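Putative periplasmic protein (Salmonella enterica, PDB 3OE3) probably inhibits c-type lysozymes in the periplasm, as a small beta-barrel protein of the MliC/PliC family that may shield the bacterium from host lysozyme. Local coordinates at residues 5-10 / 19-24; 32-37 / 63-68. All coordinates share one frame; numbering follows the deposited sequence.

Interaction 1: 5-10 / 19-24; sequences ISKSIY and EVIYVN
Ile5 and Ile21 meet through their CG2 methyls, 3.5 Å apart, on the face of the strand pair that also carries Lys7, Ile9, Glu19 and Val23. Ile5 CD1 reaches on to Val23 CG2, the two side chains lying alongside each other and pointing the same way. Ile21 CD1 rests against Lys7 CB at 3.7 Å. On the other face, Val20 CG2 packs against Tyr10 CE1, while Val20 CG1 lies over one face of the Tyr22 ring, offset toward its rim. That face looks into the barrel, where Val20 and Tyr22 also touch Leu65. The two strands form the first beta hairpin of the eight-stranded antiparallel barrel. Between 5-10 and 19-24, Ser6-Tyr22 and Ser8-Val20 are the hydrogen-bonded pairs. Ser8 N to Val20 O, 2.8 Å, is nearly straight at 173°. The tyrosine rings approach from opposite directions, and Tyr22 OH donates to Tyr10 OH at 2.8 Å. Ser8 OG sits at the edge of the Tyr22 ring, in its plane, 3.6 Å from Tyr22 CE2. At the end of the pair a water links Ser6 OG, Tyr22 O and Asn24 ND2. On the face of Ile5 and Ile21, the Lys7 chain starts with CG anti to the backbone N (chi1 171°) and bends at chi3. Lys7 NZ makes a salt bridge to Glu19 OE2 at 3.2 Å, from above the carboxylate plane. Met40 of the second subunit takes up both ends of this pair: its carbonyl accepts from Lys7 NZ, and its amide donates to Glu19 OE1.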
loop_
_atom_site.group_PDB
_atom_site.type_symbol
_atom_site.label_atom_id
_atom_site.label_comp_id
_atom_site.label_asym_id
_atom_site.label_seq_id
_atom_site.Cartn_x
_atom_site.Cartn_y
_atom_site.Cartn_z
ATOM N N ILE C 5 -10.805 1.496 1.659
ATOM C CA ILE C 5 -9.572 0.733 1.534
ATOM C C ILE C 5 -9.832 -0.714 1.948
ATOM O O ILE C 5 -10.501 -0.980 2.954
ATOM C CB ILE C 5 -8.423 1.341 2.361
ATOM C CG1 ILE C 5 -8.258 2.830 2.055
ATOM C CG2 ILE C 5 -7.111 0.645 2.037
ATOM C CD1 ILE C 5 -6.843 3.333 2.248
ATOM N N SER C 6 -9.349 -1.650 1.140
ATOM C CA SER C 6 -9.530 -3.060 1.434
ATOM C C SER C 6 -8.291 -3.827 1.007
ATOM O O SER C 6 -7.500 -3.346 0.203
ATOM C CB SER C 6 -10.776 -3.617 0.735
ATOM O OG SER C 6 -10.714 -3.421 -0.664
ATOM N N LYS C 7 -8.112 -5.011 1.574
ATOM C CA LYS C 7 -6.979 -5.848 1.217
ATOM C C LYS C 7 -7.474 -7.138 0.596
ATOM O O LYS C 7 -8.369 -7.803 1.142
ATOM C CB LYS C 7 -6.138 -6.182 2.448
ATOM C CG LYS C 7 -5.059 -7.233 2.155
ATOM C CD LYS C 7 -4.354 -7.735 3.411
ATOM C CE LYS C 7 -3.384 -6.708 3.946
ATOM N NZ LYS C 7 -2.486 -7.271 5.000
ATOM N N SER C 8 -6.893 -7.487 -0.552
ATOM C CA SER C 8 -7.199 -8.744 -1.218
ATOM C C SER C 8 -5.975 -9.623 -1.210
ATOM O O SER C 8 -4.860 -9.151 -1.416
ATOM C CB SER C 8 -7.612 -8.497 -2.659
ATOM O OG SER C 8 -8.911 -7.937 -2.729
ATOM N N ILE C 9 -6.182 -10.909 -0.977
ATOM C CA ILE C 9 -5.090 -11.862 -1.030
ATOM C C ILE C 9 -5.354 -12.850 -2.175
ATOM O O ILE C 9 -6.456 -13.397 -2.289
ATOM C CB ILE C 9 -4.921 -12.580 0.321
ATOM C CG1 ILE C 9 -4.568 -11.551 1.410
ATOM C CG2 ILE C 9 -3.865 -13.684 0.235
ATOM C CD1 ILE C 9 -4.236 -12.144 2.746
ATOM N N TYR C 10 -4.354 -13.046 -3.043
ATOM C CA TYR C 10 -4.500 -13.919 -4.208
ATOM C C TYR C 10 -3.560 -15.097 -4.078
ATOM O O TYR C 10 -2.414 -14.936 -3.656
ATOM C CB TYR C 10 -4.123 -13.172 -5.497
ATOM C CG TYR C 10 -5.061 -12.059 -5.929
ATOM C CD1 TYR C 10 -4.947 -10.775 -5.383
ATOM C CD2 TYR C 10 -6.026 -12.273 -6.908
ATOM C CE1 TYR C 10 -5.784 -9.766 -5.777
ATOM C CE2 TYR C 10 -6.883 -11.241 -7.302
ATOM C CZ TYR C 10 -6.749 -9.993 -6.722
ATOM O OH TYR C 10 -7.587 -8.951 -7.109
ATOM N N GLU C 19 -0.486 -10.044 -2.112
ATOM C CA GLU C 19 -1.364 -9.106 -1.426
ATOM C C GLU C 19 -1.559 -7.864 -2.303
ATOM O O GLU C 19 -0.605 -7.338 -2.871
ATOM C CB GLU C 19 -0.740 -8.629 -0.105
ATOM C CG GLU C 19 -0.965 -9.510 1.093
ATOM C CD GLU C 19 -0.549 -8.823 2.383
ATOM O OE1 GLU C 19 -0.096 -7.655 2.328
ATOM O OE2 GLU C 19 -0.680 -9.454 3.450
ATOM N N VAL C 20 -2.792 -7.387 -2.388
ATOM C CA VAL C 20 -3.054 -6.101 -3.015
ATOM C C VAL C 20 -3.921 -5.277 -2.073
ATOM O O VAL C 20 -4.904 -5.772 -1.529
ATOM C CB VAL C 20 -3.766 -6.250 -4.377
ATOM C CG1 VAL C 20 -3.894 -4.874 -5.052
ATOM C CG2 VAL C 20 -3.012 -7.225 -5.298
ATOM N N ILE C 21 -3.526 -4.028 -1.859
ATOM C CA ILE C 21 -4.385 -3.062 -1.183
ATOM C C ILE C 21 -5.107 -2.278 -2.268
ATOM O O ILE C 21 -4.467 -1.682 -3.131
ATOM C CB ILE C 21 -3.586 -2.075 -0.305
ATOM C CG1 ILE C 21 -2.758 -2.802 0.750
ATOM C CG2 ILE C 21 -4.530 -1.096 0.362
ATOM C CD1 ILE C 21 -3.556 -3.577 1.752
ATOM N N TYR C 22 -6.437 -2.316 -2.254
ATOM C CA TYR C 22 -7.204 -1.540 -3.207
ATOM C C TYR C 22 -7.795 -0.319 -2.515
ATOM O O TYR C 22 -8.324 -0.424 -1.407
ATOM C CB TYR C 22 -8.338 -2.384 -3.794
ATOM C CG TYR C 22 -7.867 -3.464 -4.755
ATOM C CD1 TYR C 22 -7.380 -3.127 -6.008
ATOM C CD2 TYR C 22 -7.942 -4.810 -4.421
ATOM C CE1 TYR C 22 -6.968 -4.096 -6.905
ATOM C CE2 TYR C 22 -7.531 -5.804 -5.324
ATOM C CZ TYR C 22 -7.038 -5.427 -6.565
ATOM O OH TYR C 22 -6.625 -6.376 -7.496
ATOM N N VAL C 23 -7.695 0.823 -3.181
ATOM C CA VAL C 23 -8.290 2.075 -2.721
ATOM C C VAL C 23 -9.378 2.449 -3.713
ATOM O O VAL C 23 -9.123 2.611 -4.905
ATOM C CB VAL C 23 -7.254 3.203 -2.660
ATOM C CG1 VAL C 23 -7.911 4.524 -2.179
ATOM C CG2 VAL C 23 -6.092 2.798 -1.747
ATOM N N ASN C 24 -10.603 2.540 -3.224
ATOM C CA ASN C 24 -11.719 2.904 -4.069
ATOM C C ASN C 24 -12.445 4.037 -3.378
ATOM O O ASN C 24 -13.183 3.798 -2.429
ATOM C CB ASN C 24 -12.649 1.708 -4.248
ATOM C CG ASN C 24 -12.051 0.649 -5.140
ATOM O OD1 ASN C 24 -11.902 0.860 -6.339
ATOM N ND2 ASN C 24 -11.700 -0.488 -4.560
HETATM O O HOH W 1 -11.350 -0.837 -1.591
#

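Interaction 2: 32-37 / 63-68; sequences AIISQV and YKLYTK
Gln36 lies over one face of the Tyr63 ring. Gln36 CG sits 4.3 Å from the centroid of the Tyr63 ring and 25° off the ring normal, a CH-pi contact. Gln36 CB is shifted toward the phenol end and comes within 3.5 Å of Tyr63 OH. The chain then bends at chi2 (-68°), and the amide plane stands 66° from the ring plane instead of stacking flat on it. Val37 CG2 also touches Tyr63 OH, at 3.7 Å, its side chain crossing Tyr63 at about a right angle. A water in the plane of the ring, at its edge, bridges the two polar ends. It lies 2.7 Å from Tyr63 OH and donates to Gln36 OE1 over a longer 3.2 Å. No direct hydrogen bond joins the two segments.

Deeper in, the contact is wholly apolar and looser. Ile34 CD1 approaches Tyr63 CB at 4.3 Å and meets the ring obliquely. Leu65 CD2 is shared between Ala32 CB, at 4.3 Å, and Ile34 CG2. Ala32, Ile34 and Gln36 are every second residue of their strand, so all three turn toward 63-68. Tyr63 and Leu65 answer from the other side in the same two-residue rhythm. This is packing across the interior of the barrel between strands that are not neighbours in the sheet. Backbone bonds to flanking strands set the positions: Ile34 pairs with Ile41, Ala32 with Met43, and Tyr63 with Ala56. Strands 39-45 and 52-56 lie between the two in sheet order, and their Met43 and Tyr54 both touch Leu65. From strand 16-24, Met18 and Tyr22 reach Leu65 as well, while Leu74 of strand 71-76 packs on Ile34 and Gln36.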
loop_
_atom_site.group_PDB
_atom_site.type_symbol
_atom_site.label_atom_id
_atom_site.label_comp_id
_atom_site.label_asym_id
_atom_site.label_seq_id
_atom_site.Cartn_x
_atom_site.Cartn_y
_atom_site.Cartn_z
ATOM N N ALA C 32 -4.309 1.009 -6.575
ATOM C CA ALA C 32 -3.897 -0.261 -5.994
ATOM C C ALA C 32 -2.501 -0.104 -5.442
ATOM O O ALA C 32 -1.739 0.734 -5.904
ATOM C CB ALA C 32 -3.926 -1.365 -7.051
ATOM N N ILE C 33 -2.157 -0.908 -4.440
ATOM C CA ILE C 33 -0.784 -0.937 -3.961
ATOM C C ILE C 33 -0.347 -2.383 -3.858
ATOM O O ILE C 33 -1.054 -3.213 -3.294
ATOM C CB ILE C 33 -0.612 -0.300 -2.570
ATOM C CG1 ILE C 33 -1.231 1.100 -2.514
ATOM C CG2 ILE C 33 0.879 -0.213 -2.216
ATOM C CD1 ILE C 33 -1.441 1.570 -1.093
ATOM N N ILE C 34 0.817 -2.671 -4.426
ATOM C CA ILE C 34 1.426 -4.003 -4.319
ATOM C C ILE C 34 2.800 -3.880 -3.677
ATOM O O ILE C 34 3.339 -2.786 -3.573
ATOM C CB ILE C 34 1.543 -4.692 -5.703
ATOM C CG1 ILE C 34 2.452 -3.892 -6.633
ATOM C CG2 ILE C 34 0.154 -4.917 -6.304
ATOM C CD1 ILE C 34 2.821 -4.643 -7.957
ATOM N N SER C 35 3.357 -4.999 -3.222
ATOM C CA SER C 35 4.688 -5.012 -2.651
ATOM C C SER C 35 5.551 -5.946 -3.496
ATOM O O SER C 35 5.218 -7.117 -3.660
ATOM C CB SER C 35 4.618 -5.497 -1.199
ATOM O OG SER C 35 5.895 -5.556 -0.600
ATOM N N GLN C 36 6.632 -5.408 -4.050
ATOM C CA GLN C 36 7.603 -6.183 -4.841
ATOM C C GLN C 36 9.025 -5.767 -4.496
ATOM O O GLN C 36 9.302 -4.585 -4.330
ATOM C CB GLN C 36 7.379 -5.951 -6.338
ATOM C CG GLN C 36 6.251 -6.754 -6.939
ATOM C CD GLN C 36 6.569 -8.233 -6.972
ATOM O OE1 GLN C 36 7.607 -8.646 -7.491
ATOM N NE2 GLN C 36 5.692 -9.039 -6.393
ATOM N N VAL C 37 9.937 -6.738 -4.431
ATOM C CA VAL C 37 11.325 -6.461 -4.101
ATOM C C VAL C 37 11.409 -5.577 -2.861
ATOM O O VAL C 37 12.214 -4.647 -2.789
ATOM C CB VAL C 37 12.084 -5.822 -5.272
ATOM C CG1 VAL C 37 13.595 -6.004 -5.086
ATOM C CG2 VAL C 37 11.638 -6.455 -6.582
ATOM N N TYR C 63 5.694 -2.169 -13.549
ATOM C CA TYR C 63 4.669 -3.096 -13.106
ATOM C C TYR C 63 3.299 -2.683 -13.610
ATOM O O TYR C 63 2.923 -1.509 -13.538
ATOM C CB TYR C 63 4.627 -3.187 -11.571
ATOM C CG TYR C 63 5.883 -3.776 -10.955
ATOM C CD1 TYR C 63 6.257 -5.101 -11.202
ATOM C CD2 TYR C 63 6.683 -3.018 -10.117
ATOM C CE1 TYR C 63 7.383 -5.632 -10.636
ATOM C CE2 TYR C 63 7.830 -3.548 -9.548
ATOM C CZ TYR C 63 8.180 -4.854 -9.817
ATOM O OH TYR C 63 9.319 -5.389 -9.257
ATOM N N LYS C 64 2.561 -3.663 -14.116
ATOM C CA LYS C 64 1.157 -3.506 -14.418
ATOM C C LYS C 64 0.378 -4.705 -13.864
ATOM O O LYS C 64 0.826 -5.866 -13.928
ATOM C CB LYS C 64 0.936 -3.350 -15.929
ATOM C CG LYS C 64 1.497 -2.056 -16.498
ATOM C CD LYS C 64 1.199 -1.936 -17.993
ATOM C CE LYS C 64 1.502 -0.539 -18.512
ATOM N NZ LYS C 64 2.857 -0.078 -18.114
ATOM N N LEU C 65 -0.783 -4.405 -13.301
ATOM C CA LEU C 65 -1.618 -5.403 -12.667
ATOM C C LEU C 65 -2.903 -5.471 -13.471
ATOM O O LEU C 65 -3.647 -4.481 -13.586
ATOM C CB LEU C 65 -1.901 -4.984 -11.207
ATOM C CG LEU C 65 -2.922 -5.824 -10.434
ATOM C CD1 LEU C 65 -2.356 -7.225 -10.187
ATOM C CD2 LEU C 65 -3.312 -5.140 -9.099
ATOM N N TYR C 66 -3.156 -6.627 -14.075
ATOM C CA TYR C 66 -4.349 -6.791 -14.880
ATOM C C TYR C 66 -5.324 -7.676 -14.145
ATOM O O TYR C 66 -4.989 -8.802 -13.783
ATOM C CB TYR C 66 -3.999 -7.416 -16.229
ATOM C CG TYR C 66 -3.082 -6.553 -17.048
ATOM C CD1 TYR C 66 -3.590 -5.641 -17.956
ATOM C CD2 TYR C 66 -1.706 -6.632 -16.901
ATOM C CE1 TYR C 66 -2.750 -4.842 -18.704
ATOM C CE2 TYR C 66 -0.862 -5.835 -17.646
ATOM C CZ TYR C 66 -1.392 -4.947 -18.547
ATOM O OH TYR C 66 -0.552 -4.153 -19.297
ATOM N N THR C 67 -6.533 -7.177 -13.923
ATOM C CA THR C 67 -7.505 -7.952 -13.173
ATOM C C THR C 67 -8.834 -8.044 -13.907
ATOM O O THR C 67 -9.220 -7.135 -14.644
ATOM C CB THR C 67 -7.737 -7.380 -11.755
ATOM O OG1 THR C 67 -8.720 -6.339 -11.799
ATOM C CG2 THR C 67 -6.431 -6.835 -11.163
ATOM N N LYS C 68 -9.514 -9.163 -13.686
ATOM C CA LYS C 68 -10.769 -9.484 -14.338
ATOM C C LYS C 68 -11.537 -10.375 -13.382
ATOM O O LYS C 68 -11.135 -11.506 -13.138
ATOM C CB LYS C 68 -10.497 -10.234 -15.641
ATOM C CG LYS C 68 -11.741 -10.582 -16.437
ATOM C CD LYS C 68 -12.409 -9.337 -16.984
ATOM C CE LYS C 68 -13.668 -9.692 -17.763
ATOM N NZ LYS C 68 -13.380 -10.674 -18.845
HETATM O O HOH W 2 9.786 -8.042 -9.756
#

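Overall arrangement
The two contacts come in series along the chain, interaction 1 closing before interaction 2 opens, with centres about 10 Å apart. Both belong to the same closed antiparallel barrel. Interaction 1 pairs neighbouring strands at its start; interaction 2 packs strand 30-36 against strand 64-68 across the interior. They join where strands 16-24 and 30-36 lie side by side, with a probable hydrogen bond from Ile33 N to Ile21 O. Tyr22 also packs on Leu65 and Thr67, so the inward side chains of the first hairpin merge with the shared core. Residues of both also meet the second subunit: Val23 packs on its Val23, and Ile33 on its Ile33.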